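Ketosynthase (Streptomyces sp. MSC090213JE08, PDB 6KXD) probably catalyses the decarboxylative condensation of malonyl-ACP with a growing acyl-ACP chain, giving a 3-oxoacyl-ACP in a highly reducing type II polyketide synthase. Local coordinates at residues 224-229 with 369-374; 301-306 with 334-339. One frame throughout, in Å; residues are numbered along the deposited sequence.

Contact 1: 224-229 with 369-374; sequences KDRQGI and PDCPLD
Two irregular loops meet at the periphery of the ketosynthase fold, where Lys224 lies against Pro369 and Arg226 reaches Cys371. One loop follows helix 202-210 and leads into strand 234-242; the other links the two short strands 357-358 and 381-382. The contact is small, burying 123 Å² in all, and shows how an outer apolar touch can accompany an inner polar anchor.

On the outside, the methylene chain of Lys224 crosses at a slant beside the CD corner of the proline ring, approaching from the ring's edge. Its CG stands 3.9 Å from Pro369 CD, and Lys224 CD is 4.1 Å from the same Pro369 CD. Because CG is anti to the backbone N (chi1 -171°) and the next two torsions are also extended, it is the aliphatic shaft that is presented to the proline; the chain bends only at its last torsion.

Deeper in, Arg226 points toward the second loop; its chain is extended through the middle torsions and the guanidinium is turned across it (chi4 -88°). Its NH2 comes to 4.3 Å from Cys371 SG, which lies obliquely to the guanidinium, a loose packing contact at this distance. The guanidinium itself is held by other partners: NH1 forms a salt bridge to Asp368, next to Pro369, and a hydrogen bond to the carbonyl of Asp223, while NE and NH2 bond to the carbonyls of Thr305 and Lys306.

With bonds made from all three of its nitrogens, the buried guanidinium has its rotation largely fixed, and Asp368 probably offsets its charge. Directional polar chemistry thus comes from the surroundings of the two loops, whereas across them there is only aliphatic packing of lysine on proline and the sulfur-guanidinium approach.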
ATOM      1  N   LYS A 224     -21.516   2.222  25.119  1.00 54.88           N
ATOM      2  CA  LYS A 224     -21.601   3.531  25.706  1.00 52.70           C
ATOM      3  C   LYS A 224     -20.319   3.850  26.483  1.00 50.07           C
ATOM      4  O   LYS A 224     -19.904   5.012  26.501  1.00 55.44           O
ATOM      5  CB  LYS A 224     -22.868   3.621  26.570  1.00 54.71           C
ATOM      6  CG  LYS A 224     -23.229   5.008  27.083  1.00 68.36           C
ATOM      7  CD  LYS A 224     -24.406   5.017  28.065  1.00 66.66           C
ATOM      8  CE  LYS A 224     -24.900   6.412  28.406  1.00 73.89           C
ATOM      9  NZ  LYS A 224     -24.204   6.955  29.597  1.00 83.81           N
ATOM     10  N   ASP A 225     -19.656   2.853  27.090  1.00 50.34           N
ATOM     11  CA  ASP A 225     -18.430   3.132  27.882  1.00 54.28           C
ATOM     12  C   ASP A 225     -17.199   2.479  27.238  1.00 51.67           C
ATOM     13  O   ASP A 225     -16.190   2.295  27.919  1.00 52.73           O
ATOM     14  CB  ASP A 225     -18.572   2.722  29.353  1.00 57.08           C
ATOM     15  CG  ASP A 225     -19.914   3.134  29.938  1.00 70.75           C
ATOM     16  OD1 ASP A 225     -20.123   4.360  30.127  1.00 76.54           O
ATOM     17  OD2 ASP A 225     -20.762   2.234  30.144  1.00 74.56           O
ATOM     18  N   ARG A 226     -17.246   2.277  25.915  1.00 52.61           N
ATOM     19  CA  ARG A 226     -16.055   1.847  25.134  1.00 50.47           C
ATOM     20  C   ARG A 226     -14.884   2.783  25.461  1.00 48.85           C
ATOM     21  O   ARG A 226     -15.053   3.989  25.721  1.00 54.39           O
ATOM     22  CB  ARG A 226     -16.418   1.811  23.645  1.00 53.11           C
ATOM     23  CG  ARG A 226     -16.642   3.180  23.023  1.00 47.32           C
ATOM     24  CD  ARG A 226     -17.108   3.098  21.590  1.00 50.57           C
ATOM     25  NE  ARG A 226     -17.360   4.425  21.061  1.00 52.10           N
ATOM     26  CZ  ARG A 226     -18.516   5.085  21.148  1.00 52.06           C
ATOM     27  NH1 ARG A 226     -19.497   4.657  21.921  1.00 55.73           N
ATOM     28  NH2 ARG A 226     -18.687   6.185  20.450  1.00 44.33           N
ATOM     29  N   GLN A 227     -13.688   2.200  25.560  1.00 50.25           N
ATOM     30  CA  GLN A 227     -12.491   2.860  26.034  1.00 52.27           C
ATOM     31  C   GLN A 227     -11.328   2.642  25.056  1.00 46.48           C
ATOM     32  O   GLN A 227     -10.212   3.019  25.358  1.00 50.60           O
ATOM     33  CB  GLN A 227     -12.141   2.310  27.422  1.00 58.24           C
ATOM     34  CG  GLN A 227     -13.091   2.762  28.523  1.00 62.83           C
ATOM     35  CD  GLN A 227     -13.285   4.255  28.488  1.00 72.36           C
ATOM     36  OE1 GLN A 227     -14.407   4.756  28.424  1.00 91.30           O
ATOM     37  NE2 GLN A 227     -12.181   4.980  28.490  1.00 77.51           N
ATOM     38  N   GLY A 228     -11.608   1.985  23.932  1.00 50.98           N
ATOM     39  CA  GLY A 228     -10.666   1.903  22.864  1.00 51.95           C
ATOM     40  C   GLY A 228     -10.410   0.483  22.422  1.00 45.82           C
ATOM     41  O   GLY A 228     -11.234  -0.398  22.538  1.00 47.21           O
ATOM     42  N   ILE A 229      -9.242   0.328  21.805  1.00 49.99           N
ATOM     43  CA  ILE A 229      -8.907  -0.823  21.031  1.00 51.36           C
ATOM     44  C   ILE A 229      -7.933  -1.693  21.824  1.00 47.46           C
ATOM     45  O   ILE A 229      -7.299  -1.251  22.772  1.00 44.37           O
ATOM     46  CB  ILE A 229      -8.260  -0.404  19.694  1.00 48.77           C
ATOM     47  CG1 ILE A 229      -6.824   0.089  19.868  1.00 48.26           C
ATOM     48  CG2 ILE A 229      -9.111   0.623  18.952  1.00 52.24           C
ATOM     49  CD1 ILE A 229      -5.978  -0.035  18.585  1.00 51.67           C
ATOM     50  N   PRO A 369     -26.206   5.391  23.026  1.00 47.23           N
ATOM     51  CA  PRO A 369     -27.464   5.914  22.479  1.00 48.68           C
ATOM     52  C   PRO A 369     -27.249   6.672  21.149  1.00 51.10           C
ATOM     53  O   PRO A 369     -28.150   6.734  20.313  1.00 45.68           O
ATOM     54  CB  PRO A 369     -28.026   6.819  23.594  1.00 50.94           C
ATOM     55  CG  PRO A 369     -26.857   7.113  24.526  1.00 54.67           C
ATOM     56  CD  PRO A 369     -25.844   5.996  24.318  1.00 52.65           C
ATOM     57  N   ASP A 370     -26.039   7.217  20.952  1.00 51.95           N
ATOM     58  CA  ASP A 370     -25.638   7.871  19.682  1.00 56.63           C
ATOM     59  C   ASP A 370     -25.205   6.845  18.621  1.00 58.86           C
ATOM     60  O   ASP A 370     -25.024   7.221  17.465  1.00 56.52           O
ATOM     61  CB  ASP A 370     -24.516   8.893  19.888  1.00 54.57           C
ATOM     62  CG  ASP A 370     -24.968  10.135  20.616  1.00 55.00           C
ATOM     63  OD1 ASP A 370     -26.158  10.489  20.495  1.00 61.89           O
ATOM     64  OD2 ASP A 370     -24.143  10.713  21.327  1.00 55.18           O
ATOM     65  N   CYS A 371     -25.081   5.562  18.974  1.00 51.99           N
ATOM     66  CA  CYS A 371     -24.981   4.527  17.950  1.00 54.03           C
ATOM     67  C   CYS A 371     -26.254   3.677  17.882  1.00 54.05           C
ATOM     68  O   CYS A 371     -26.241   2.511  18.264  1.00 59.07           O
ATOM     69  CB  CYS A 371     -23.723   3.692  18.160  1.00 55.34           C
ATOM     70  SG  CYS A 371     -22.280   4.735  18.490  1.00 56.58           S
ATOM     71  N   PRO A 372     -27.373   4.192  17.314  1.00 54.69           N
ATOM     72  CA  PRO A 372     -28.660   3.496  17.362  1.00 54.87           C
ATOM     73  C   PRO A 372     -28.678   2.287  16.424  1.00 50.50           C
ATOM     74  O   PRO A 372     -29.413   2.251  15.477  1.00 51.92           O
ATOM     75  CB  PRO A 372     -29.654   4.568  16.875  1.00 55.63           C
ATOM     76  CG  PRO A 372     -28.823   5.401  15.907  1.00 52.38           C
ATOM     77  CD  PRO A 372     -27.466   5.469  16.576  1.00 52.33           C
ATOM     78  N   LEU A 373     -27.789   1.331  16.671  1.00 52.58           N
ATOM     79  CA  LEU A 373     -27.649   0.195  15.784  1.00 54.96           C
ATOM     80  C   LEU A 373     -27.930  -1.094  16.538  1.00 53.18           C
ATOM     81  O   LEU A 373     -27.611  -1.196  17.715  1.00 56.69           O
ATOM     82  CB  LEU A 373     -26.200   0.116  15.303  1.00 54.60           C
ATOM     83  CG  LEU A 373     -25.707   1.342  14.547  1.00 51.15           C
ATOM     84  CD1 LEU A 373     -24.202   1.258  14.432  1.00 48.25           C
ATOM     85  CD2 LEU A 373     -26.415   1.404  13.196  1.00 49.27           C
ATOM     86  N   ASP A 374     -28.419  -2.085  15.796  1.00 57.76           N
ATOM     87  CA  ASP A 374     -28.388  -3.441  16.292  1.00 55.29           C
ATOM     88  C   ASP A 374     -27.003  -4.007  15.978  1.00 52.93           C
ATOM     89  O   ASP A 374     -26.727  -4.349  14.805  1.00 54.57           O
ATOM     90  CB  ASP A 374     -29.505  -4.283  15.684  1.00 55.04           C
ATOM     91  CG  ASP A 374     -29.440  -5.742  16.125  1.00 52.96           C
ATOM     92  OD1 ASP A 374     -28.600  -6.060  17.012  1.00 54.73           O
ATOM     93  OD2 ASP A 374     -30.217  -6.544  15.583  1.00 72.81           O
TER

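Contact 2: 301-306 with 334-339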
ATOM      1  N   HIS A 301     -16.125  -0.988  10.547  1.00 46.42           N
ATOM      2  CA  HIS A 301     -14.752  -0.692  10.909  1.00 48.30           C
ATOM      3  C   HIS A 301     -14.627  -0.810  12.426  1.00 47.95           C
ATOM      4  O   HIS A 301     -13.679  -1.407  12.966  1.00 45.23           O
ATOM      5  CB  HIS A 301     -14.335   0.693  10.419  1.00 45.04           C
ATOM      6  CG  HIS A 301     -12.940   1.052  10.816  1.00 41.68           C
ATOM      7  ND1 HIS A 301     -11.842   0.281  10.473  1.00 45.67           N
ATOM      8  CD2 HIS A 301     -12.464   2.113  11.485  1.00 47.45           C
ATOM      9  CE1 HIS A 301     -10.770   0.857  10.981  1.00 44.38           C
ATOM     10  NE2 HIS A 301     -11.126   1.977  11.576  1.00 48.90           N
ATOM     11  N   GLY A 302     -15.618  -0.242  13.117  1.00 43.57           N
ATOM     12  CA  GLY A 302     -15.904  -0.537  14.557  1.00 47.49           C
ATOM     13  C   GLY A 302     -14.699  -0.927  15.377  1.00 48.87           C
ATOM     14  O   GLY A 302     -14.568  -2.085  15.780  1.00 52.81           O
ATOM     15  N   THR A 303     -13.838   0.052  15.646  1.00 42.85           N
ATOM     16  CA  THR A 303     -12.618  -0.135  16.377  1.00 48.89           C
ATOM     17  C   THR A 303     -12.838  -0.125  17.907  1.00 48.53           C
ATOM     18  O   THR A 303     -12.004  -0.631  18.649  1.00 49.80           O
ATOM     19  CB  THR A 303     -11.639   0.978  16.028  1.00 48.96           C
ATOM     20  OG1 THR A 303     -12.315   2.192  16.354  1.00 48.45           O
ATOM     21  CG2 THR A 303     -11.226   0.926  14.570  1.00 55.89           C
ATOM     22  N   GLY A 304     -13.897   0.544  18.372  1.00 51.16           N
ATOM     23  CA  GLY A 304     -14.161   0.639  19.812  1.00 48.04           C
ATOM     24  C   GLY A 304     -13.689   1.928  20.441  1.00 50.61           C
ATOM     25  O   GLY A 304     -13.772   2.078  21.657  1.00 50.78           O
ATOM     26  N   THR A 305     -13.194   2.881  19.630  1.00 48.45           N
ATOM     27  CA  THR A 305     -12.813   4.190  20.140  1.00 48.86           C
ATOM     28  C   THR A 305     -14.082   5.045  20.190  1.00 44.32           C
ATOM     29  O   THR A 305     -15.019   4.763  19.435  1.00 47.31           O
ATOM     30  CB  THR A 305     -11.733   4.872  19.293  1.00 54.32           C
ATOM     31  OG1 THR A 305     -12.309   5.167  18.026  1.00 50.78           O
ATOM     32  CG2 THR A 305     -10.495   4.023  19.113  1.00 53.96           C
ATOM     33  N   LYS A 306     -14.062   6.085  21.030  1.00 55.42           N
ATOM     34  CA  LYS A 306     -15.137   7.094  21.111  1.00 56.19           C
ATOM     35  C   LYS A 306     -15.450   7.620  19.706  1.00 53.87           C
ATOM     36  O   LYS A 306     -16.562   7.410  19.201  1.00 53.29           O
ATOM     37  CB  LYS A 306     -14.743   8.230  22.061  1.00 64.52           C
ATOM     38  CG  LYS A 306     -14.599   7.849  23.531  1.00 78.24           C
ATOM     39  CD  LYS A 306     -15.911   7.885  24.318  1.00 86.49           C
ATOM     40  CE  LYS A 306     -15.791   7.263  25.696  1.00 89.50           C
ATOM     41  NZ  LYS A 306     -16.819   6.212  25.919  1.00 83.26           N
ATOM     42  N   LEU A 334     -11.308  -9.779  17.327  1.00 49.86           N
ATOM     43  CA  LEU A 334      -9.898  -9.791  16.842  1.00 49.43           C
ATOM     44  C   LEU A 334      -9.028  -8.743  17.506  1.00 47.48           C
ATOM     45  O   LEU A 334      -7.828  -8.810  17.419  1.00 56.77           O
ATOM     46  CB  LEU A 334      -9.925  -9.557  15.338  1.00 47.84           C
ATOM     47  CG  LEU A 334     -10.578 -10.684  14.565  1.00 51.42           C
ATOM     48  CD1 LEU A 334     -10.546 -10.415  13.075  1.00 52.79           C
ATOM     49  CD2 LEU A 334      -9.884 -11.998  14.873  1.00 51.53           C
ATOM     50  N   GLY A 335      -9.639  -7.730  18.122  1.00 44.35           N
ATOM     51  CA  GLY A 335      -8.906  -6.542  18.361  1.00 43.91           C
ATOM     52  C   GLY A 335      -8.636  -5.881  17.011  1.00 40.77           C
ATOM     53  O   GLY A 335      -9.223  -6.266  15.982  1.00 46.69           O
ATOM     54  N   HIS A 336      -7.763  -4.897  17.013  1.00 43.87           N
ATOM     55  CA  HIS A 336      -7.510  -4.152  15.793  1.00 45.39           C
ATOM     56  C   HIS A 336      -6.261  -4.740  15.141  1.00 40.08           C
ATOM     57  O   HIS A 336      -5.151  -4.409  15.574  1.00 44.69           O
ATOM     58  CB  HIS A 336      -7.367  -2.665  16.104  1.00 50.33           C
ATOM     59  CG  HIS A 336      -7.336  -1.829  14.870  1.00 50.28           C
ATOM     60  ND1 HIS A 336      -7.120  -2.385  13.611  1.00 47.74           N
ATOM     61  CD2 HIS A 336      -7.502  -0.505  14.687  1.00 52.10           C
ATOM     62  CE1 HIS A 336      -7.138  -1.419  12.703  1.00 52.91           C
ATOM     63  NE2 HIS A 336      -7.363  -0.251  13.341  1.00 50.22           N
ATOM     64  N   SER A 337      -6.453  -5.582  14.134  1.00 42.47           N
ATOM     65  CA  SER A 337      -5.342  -6.327  13.515  1.00 45.74           C
ATOM     66  C   SER A 337      -4.716  -5.523  12.364  1.00 47.63           C
ATOM     67  O   SER A 337      -4.094  -6.085  11.465  1.00 43.34           O
ATOM     68  CB  SER A 337      -5.777  -7.689  13.086  1.00 43.81           C
ATOM     69  OG  SER A 337      -6.831  -7.649  12.150  1.00 46.67           O
ATOM     70  N   MET A 338      -4.892  -4.200  12.414  1.00 42.95           N
ATOM     71  CA  MET A 338      -4.174  -3.250  11.582  1.00 40.86           C
ATOM     72  C   MET A 338      -4.396  -3.626  10.103  1.00 39.85           C
ATOM     73  O   MET A 338      -5.554  -3.729   9.619  1.00 43.26           O
ATOM     74  CB  MET A 338      -2.706  -3.230  12.017  1.00 42.57           C
ATOM     75  CG  MET A 338      -2.502  -2.867  13.484  1.00 44.00           C
ATOM     76  SD  MET A 338      -3.457  -1.361  13.960  1.00 49.94           S
ATOM     77  CE  MET A 338      -3.187  -1.427  15.735  1.00 54.54           C
ATOM     78  N   GLY A 339      -3.325  -3.872   9.359  1.00 49.68           N
ATOM     79  CA  GLY A 339      -3.463  -4.103   7.933  1.00 48.53           C
ATOM     80  C   GLY A 339      -4.264  -5.350   7.644  1.00 45.27           C
ATOM     81  O   GLY A 339      -4.912  -5.456   6.599  1.00 49.26           O
TER
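A buried aromatic pair joins two loops deep in the ketosynthase: His301, just after strand 297-299, turns the edge of its imidazole toward the face of His336, which lies between helices 331-334 and 341-355. The stack is an offset edge-to-face one, with the His301 and His336 ring centroids 5.9 Å apart and the planes at 86°. At the nearest point His301 CE1 is 4.3 Å from His336 NE2. Thr303 adds its methyl, CG2 lying 4.0 Å from His336 CD2, and the same methyl sits above one face of the His301 ring, displaced toward its rim. It is therefore packed against both imidazoles.

The sequence His-Gly-Thr-Gly-Thr of 301-305 is a motif characteristic of beta-ketoacyl synthases, and holds one of the two histidines. Both histidines also touch Cys170, an arrangement consistent with the Cys-His-His active site of this family. Thr305 N-caps helix 306-320, its OG1 taking a hydrogen bond from Asn308 N, and Thr305 N makes a weak, fairly straight bond to Thr303 OG1.

On the second loop, His336 points toward 301-306 from its backbone, and with CG anti to N (chi1 -170°) its ring comes alongside the Thr303 methyl. Met338 SD stands 3.8 Å above the plane of the His336 ring, over its centre, on the face opposite His301.

The centre of contact 1 is about 21 Å from the centre of the chain, toward the surface, and two of its partners are exposed and two buried; the centre of contact 2 lies about 10 Å from that of the chain, and all its touching residues are buried. The centres of the two contacts are about 13 Å apart, and the loops 224-229 and 301-306 touch directly. Ile229 CG2 packs 3.2 Å from Thr303 O, while Arg226 CB lies 3.3 Å from Gly304 O. The outer arginine thus joins the two contacts. Chemistry follows place: aliphatic contact beside an anchored charge outside, ring stacking with methyl and sulfur packing within.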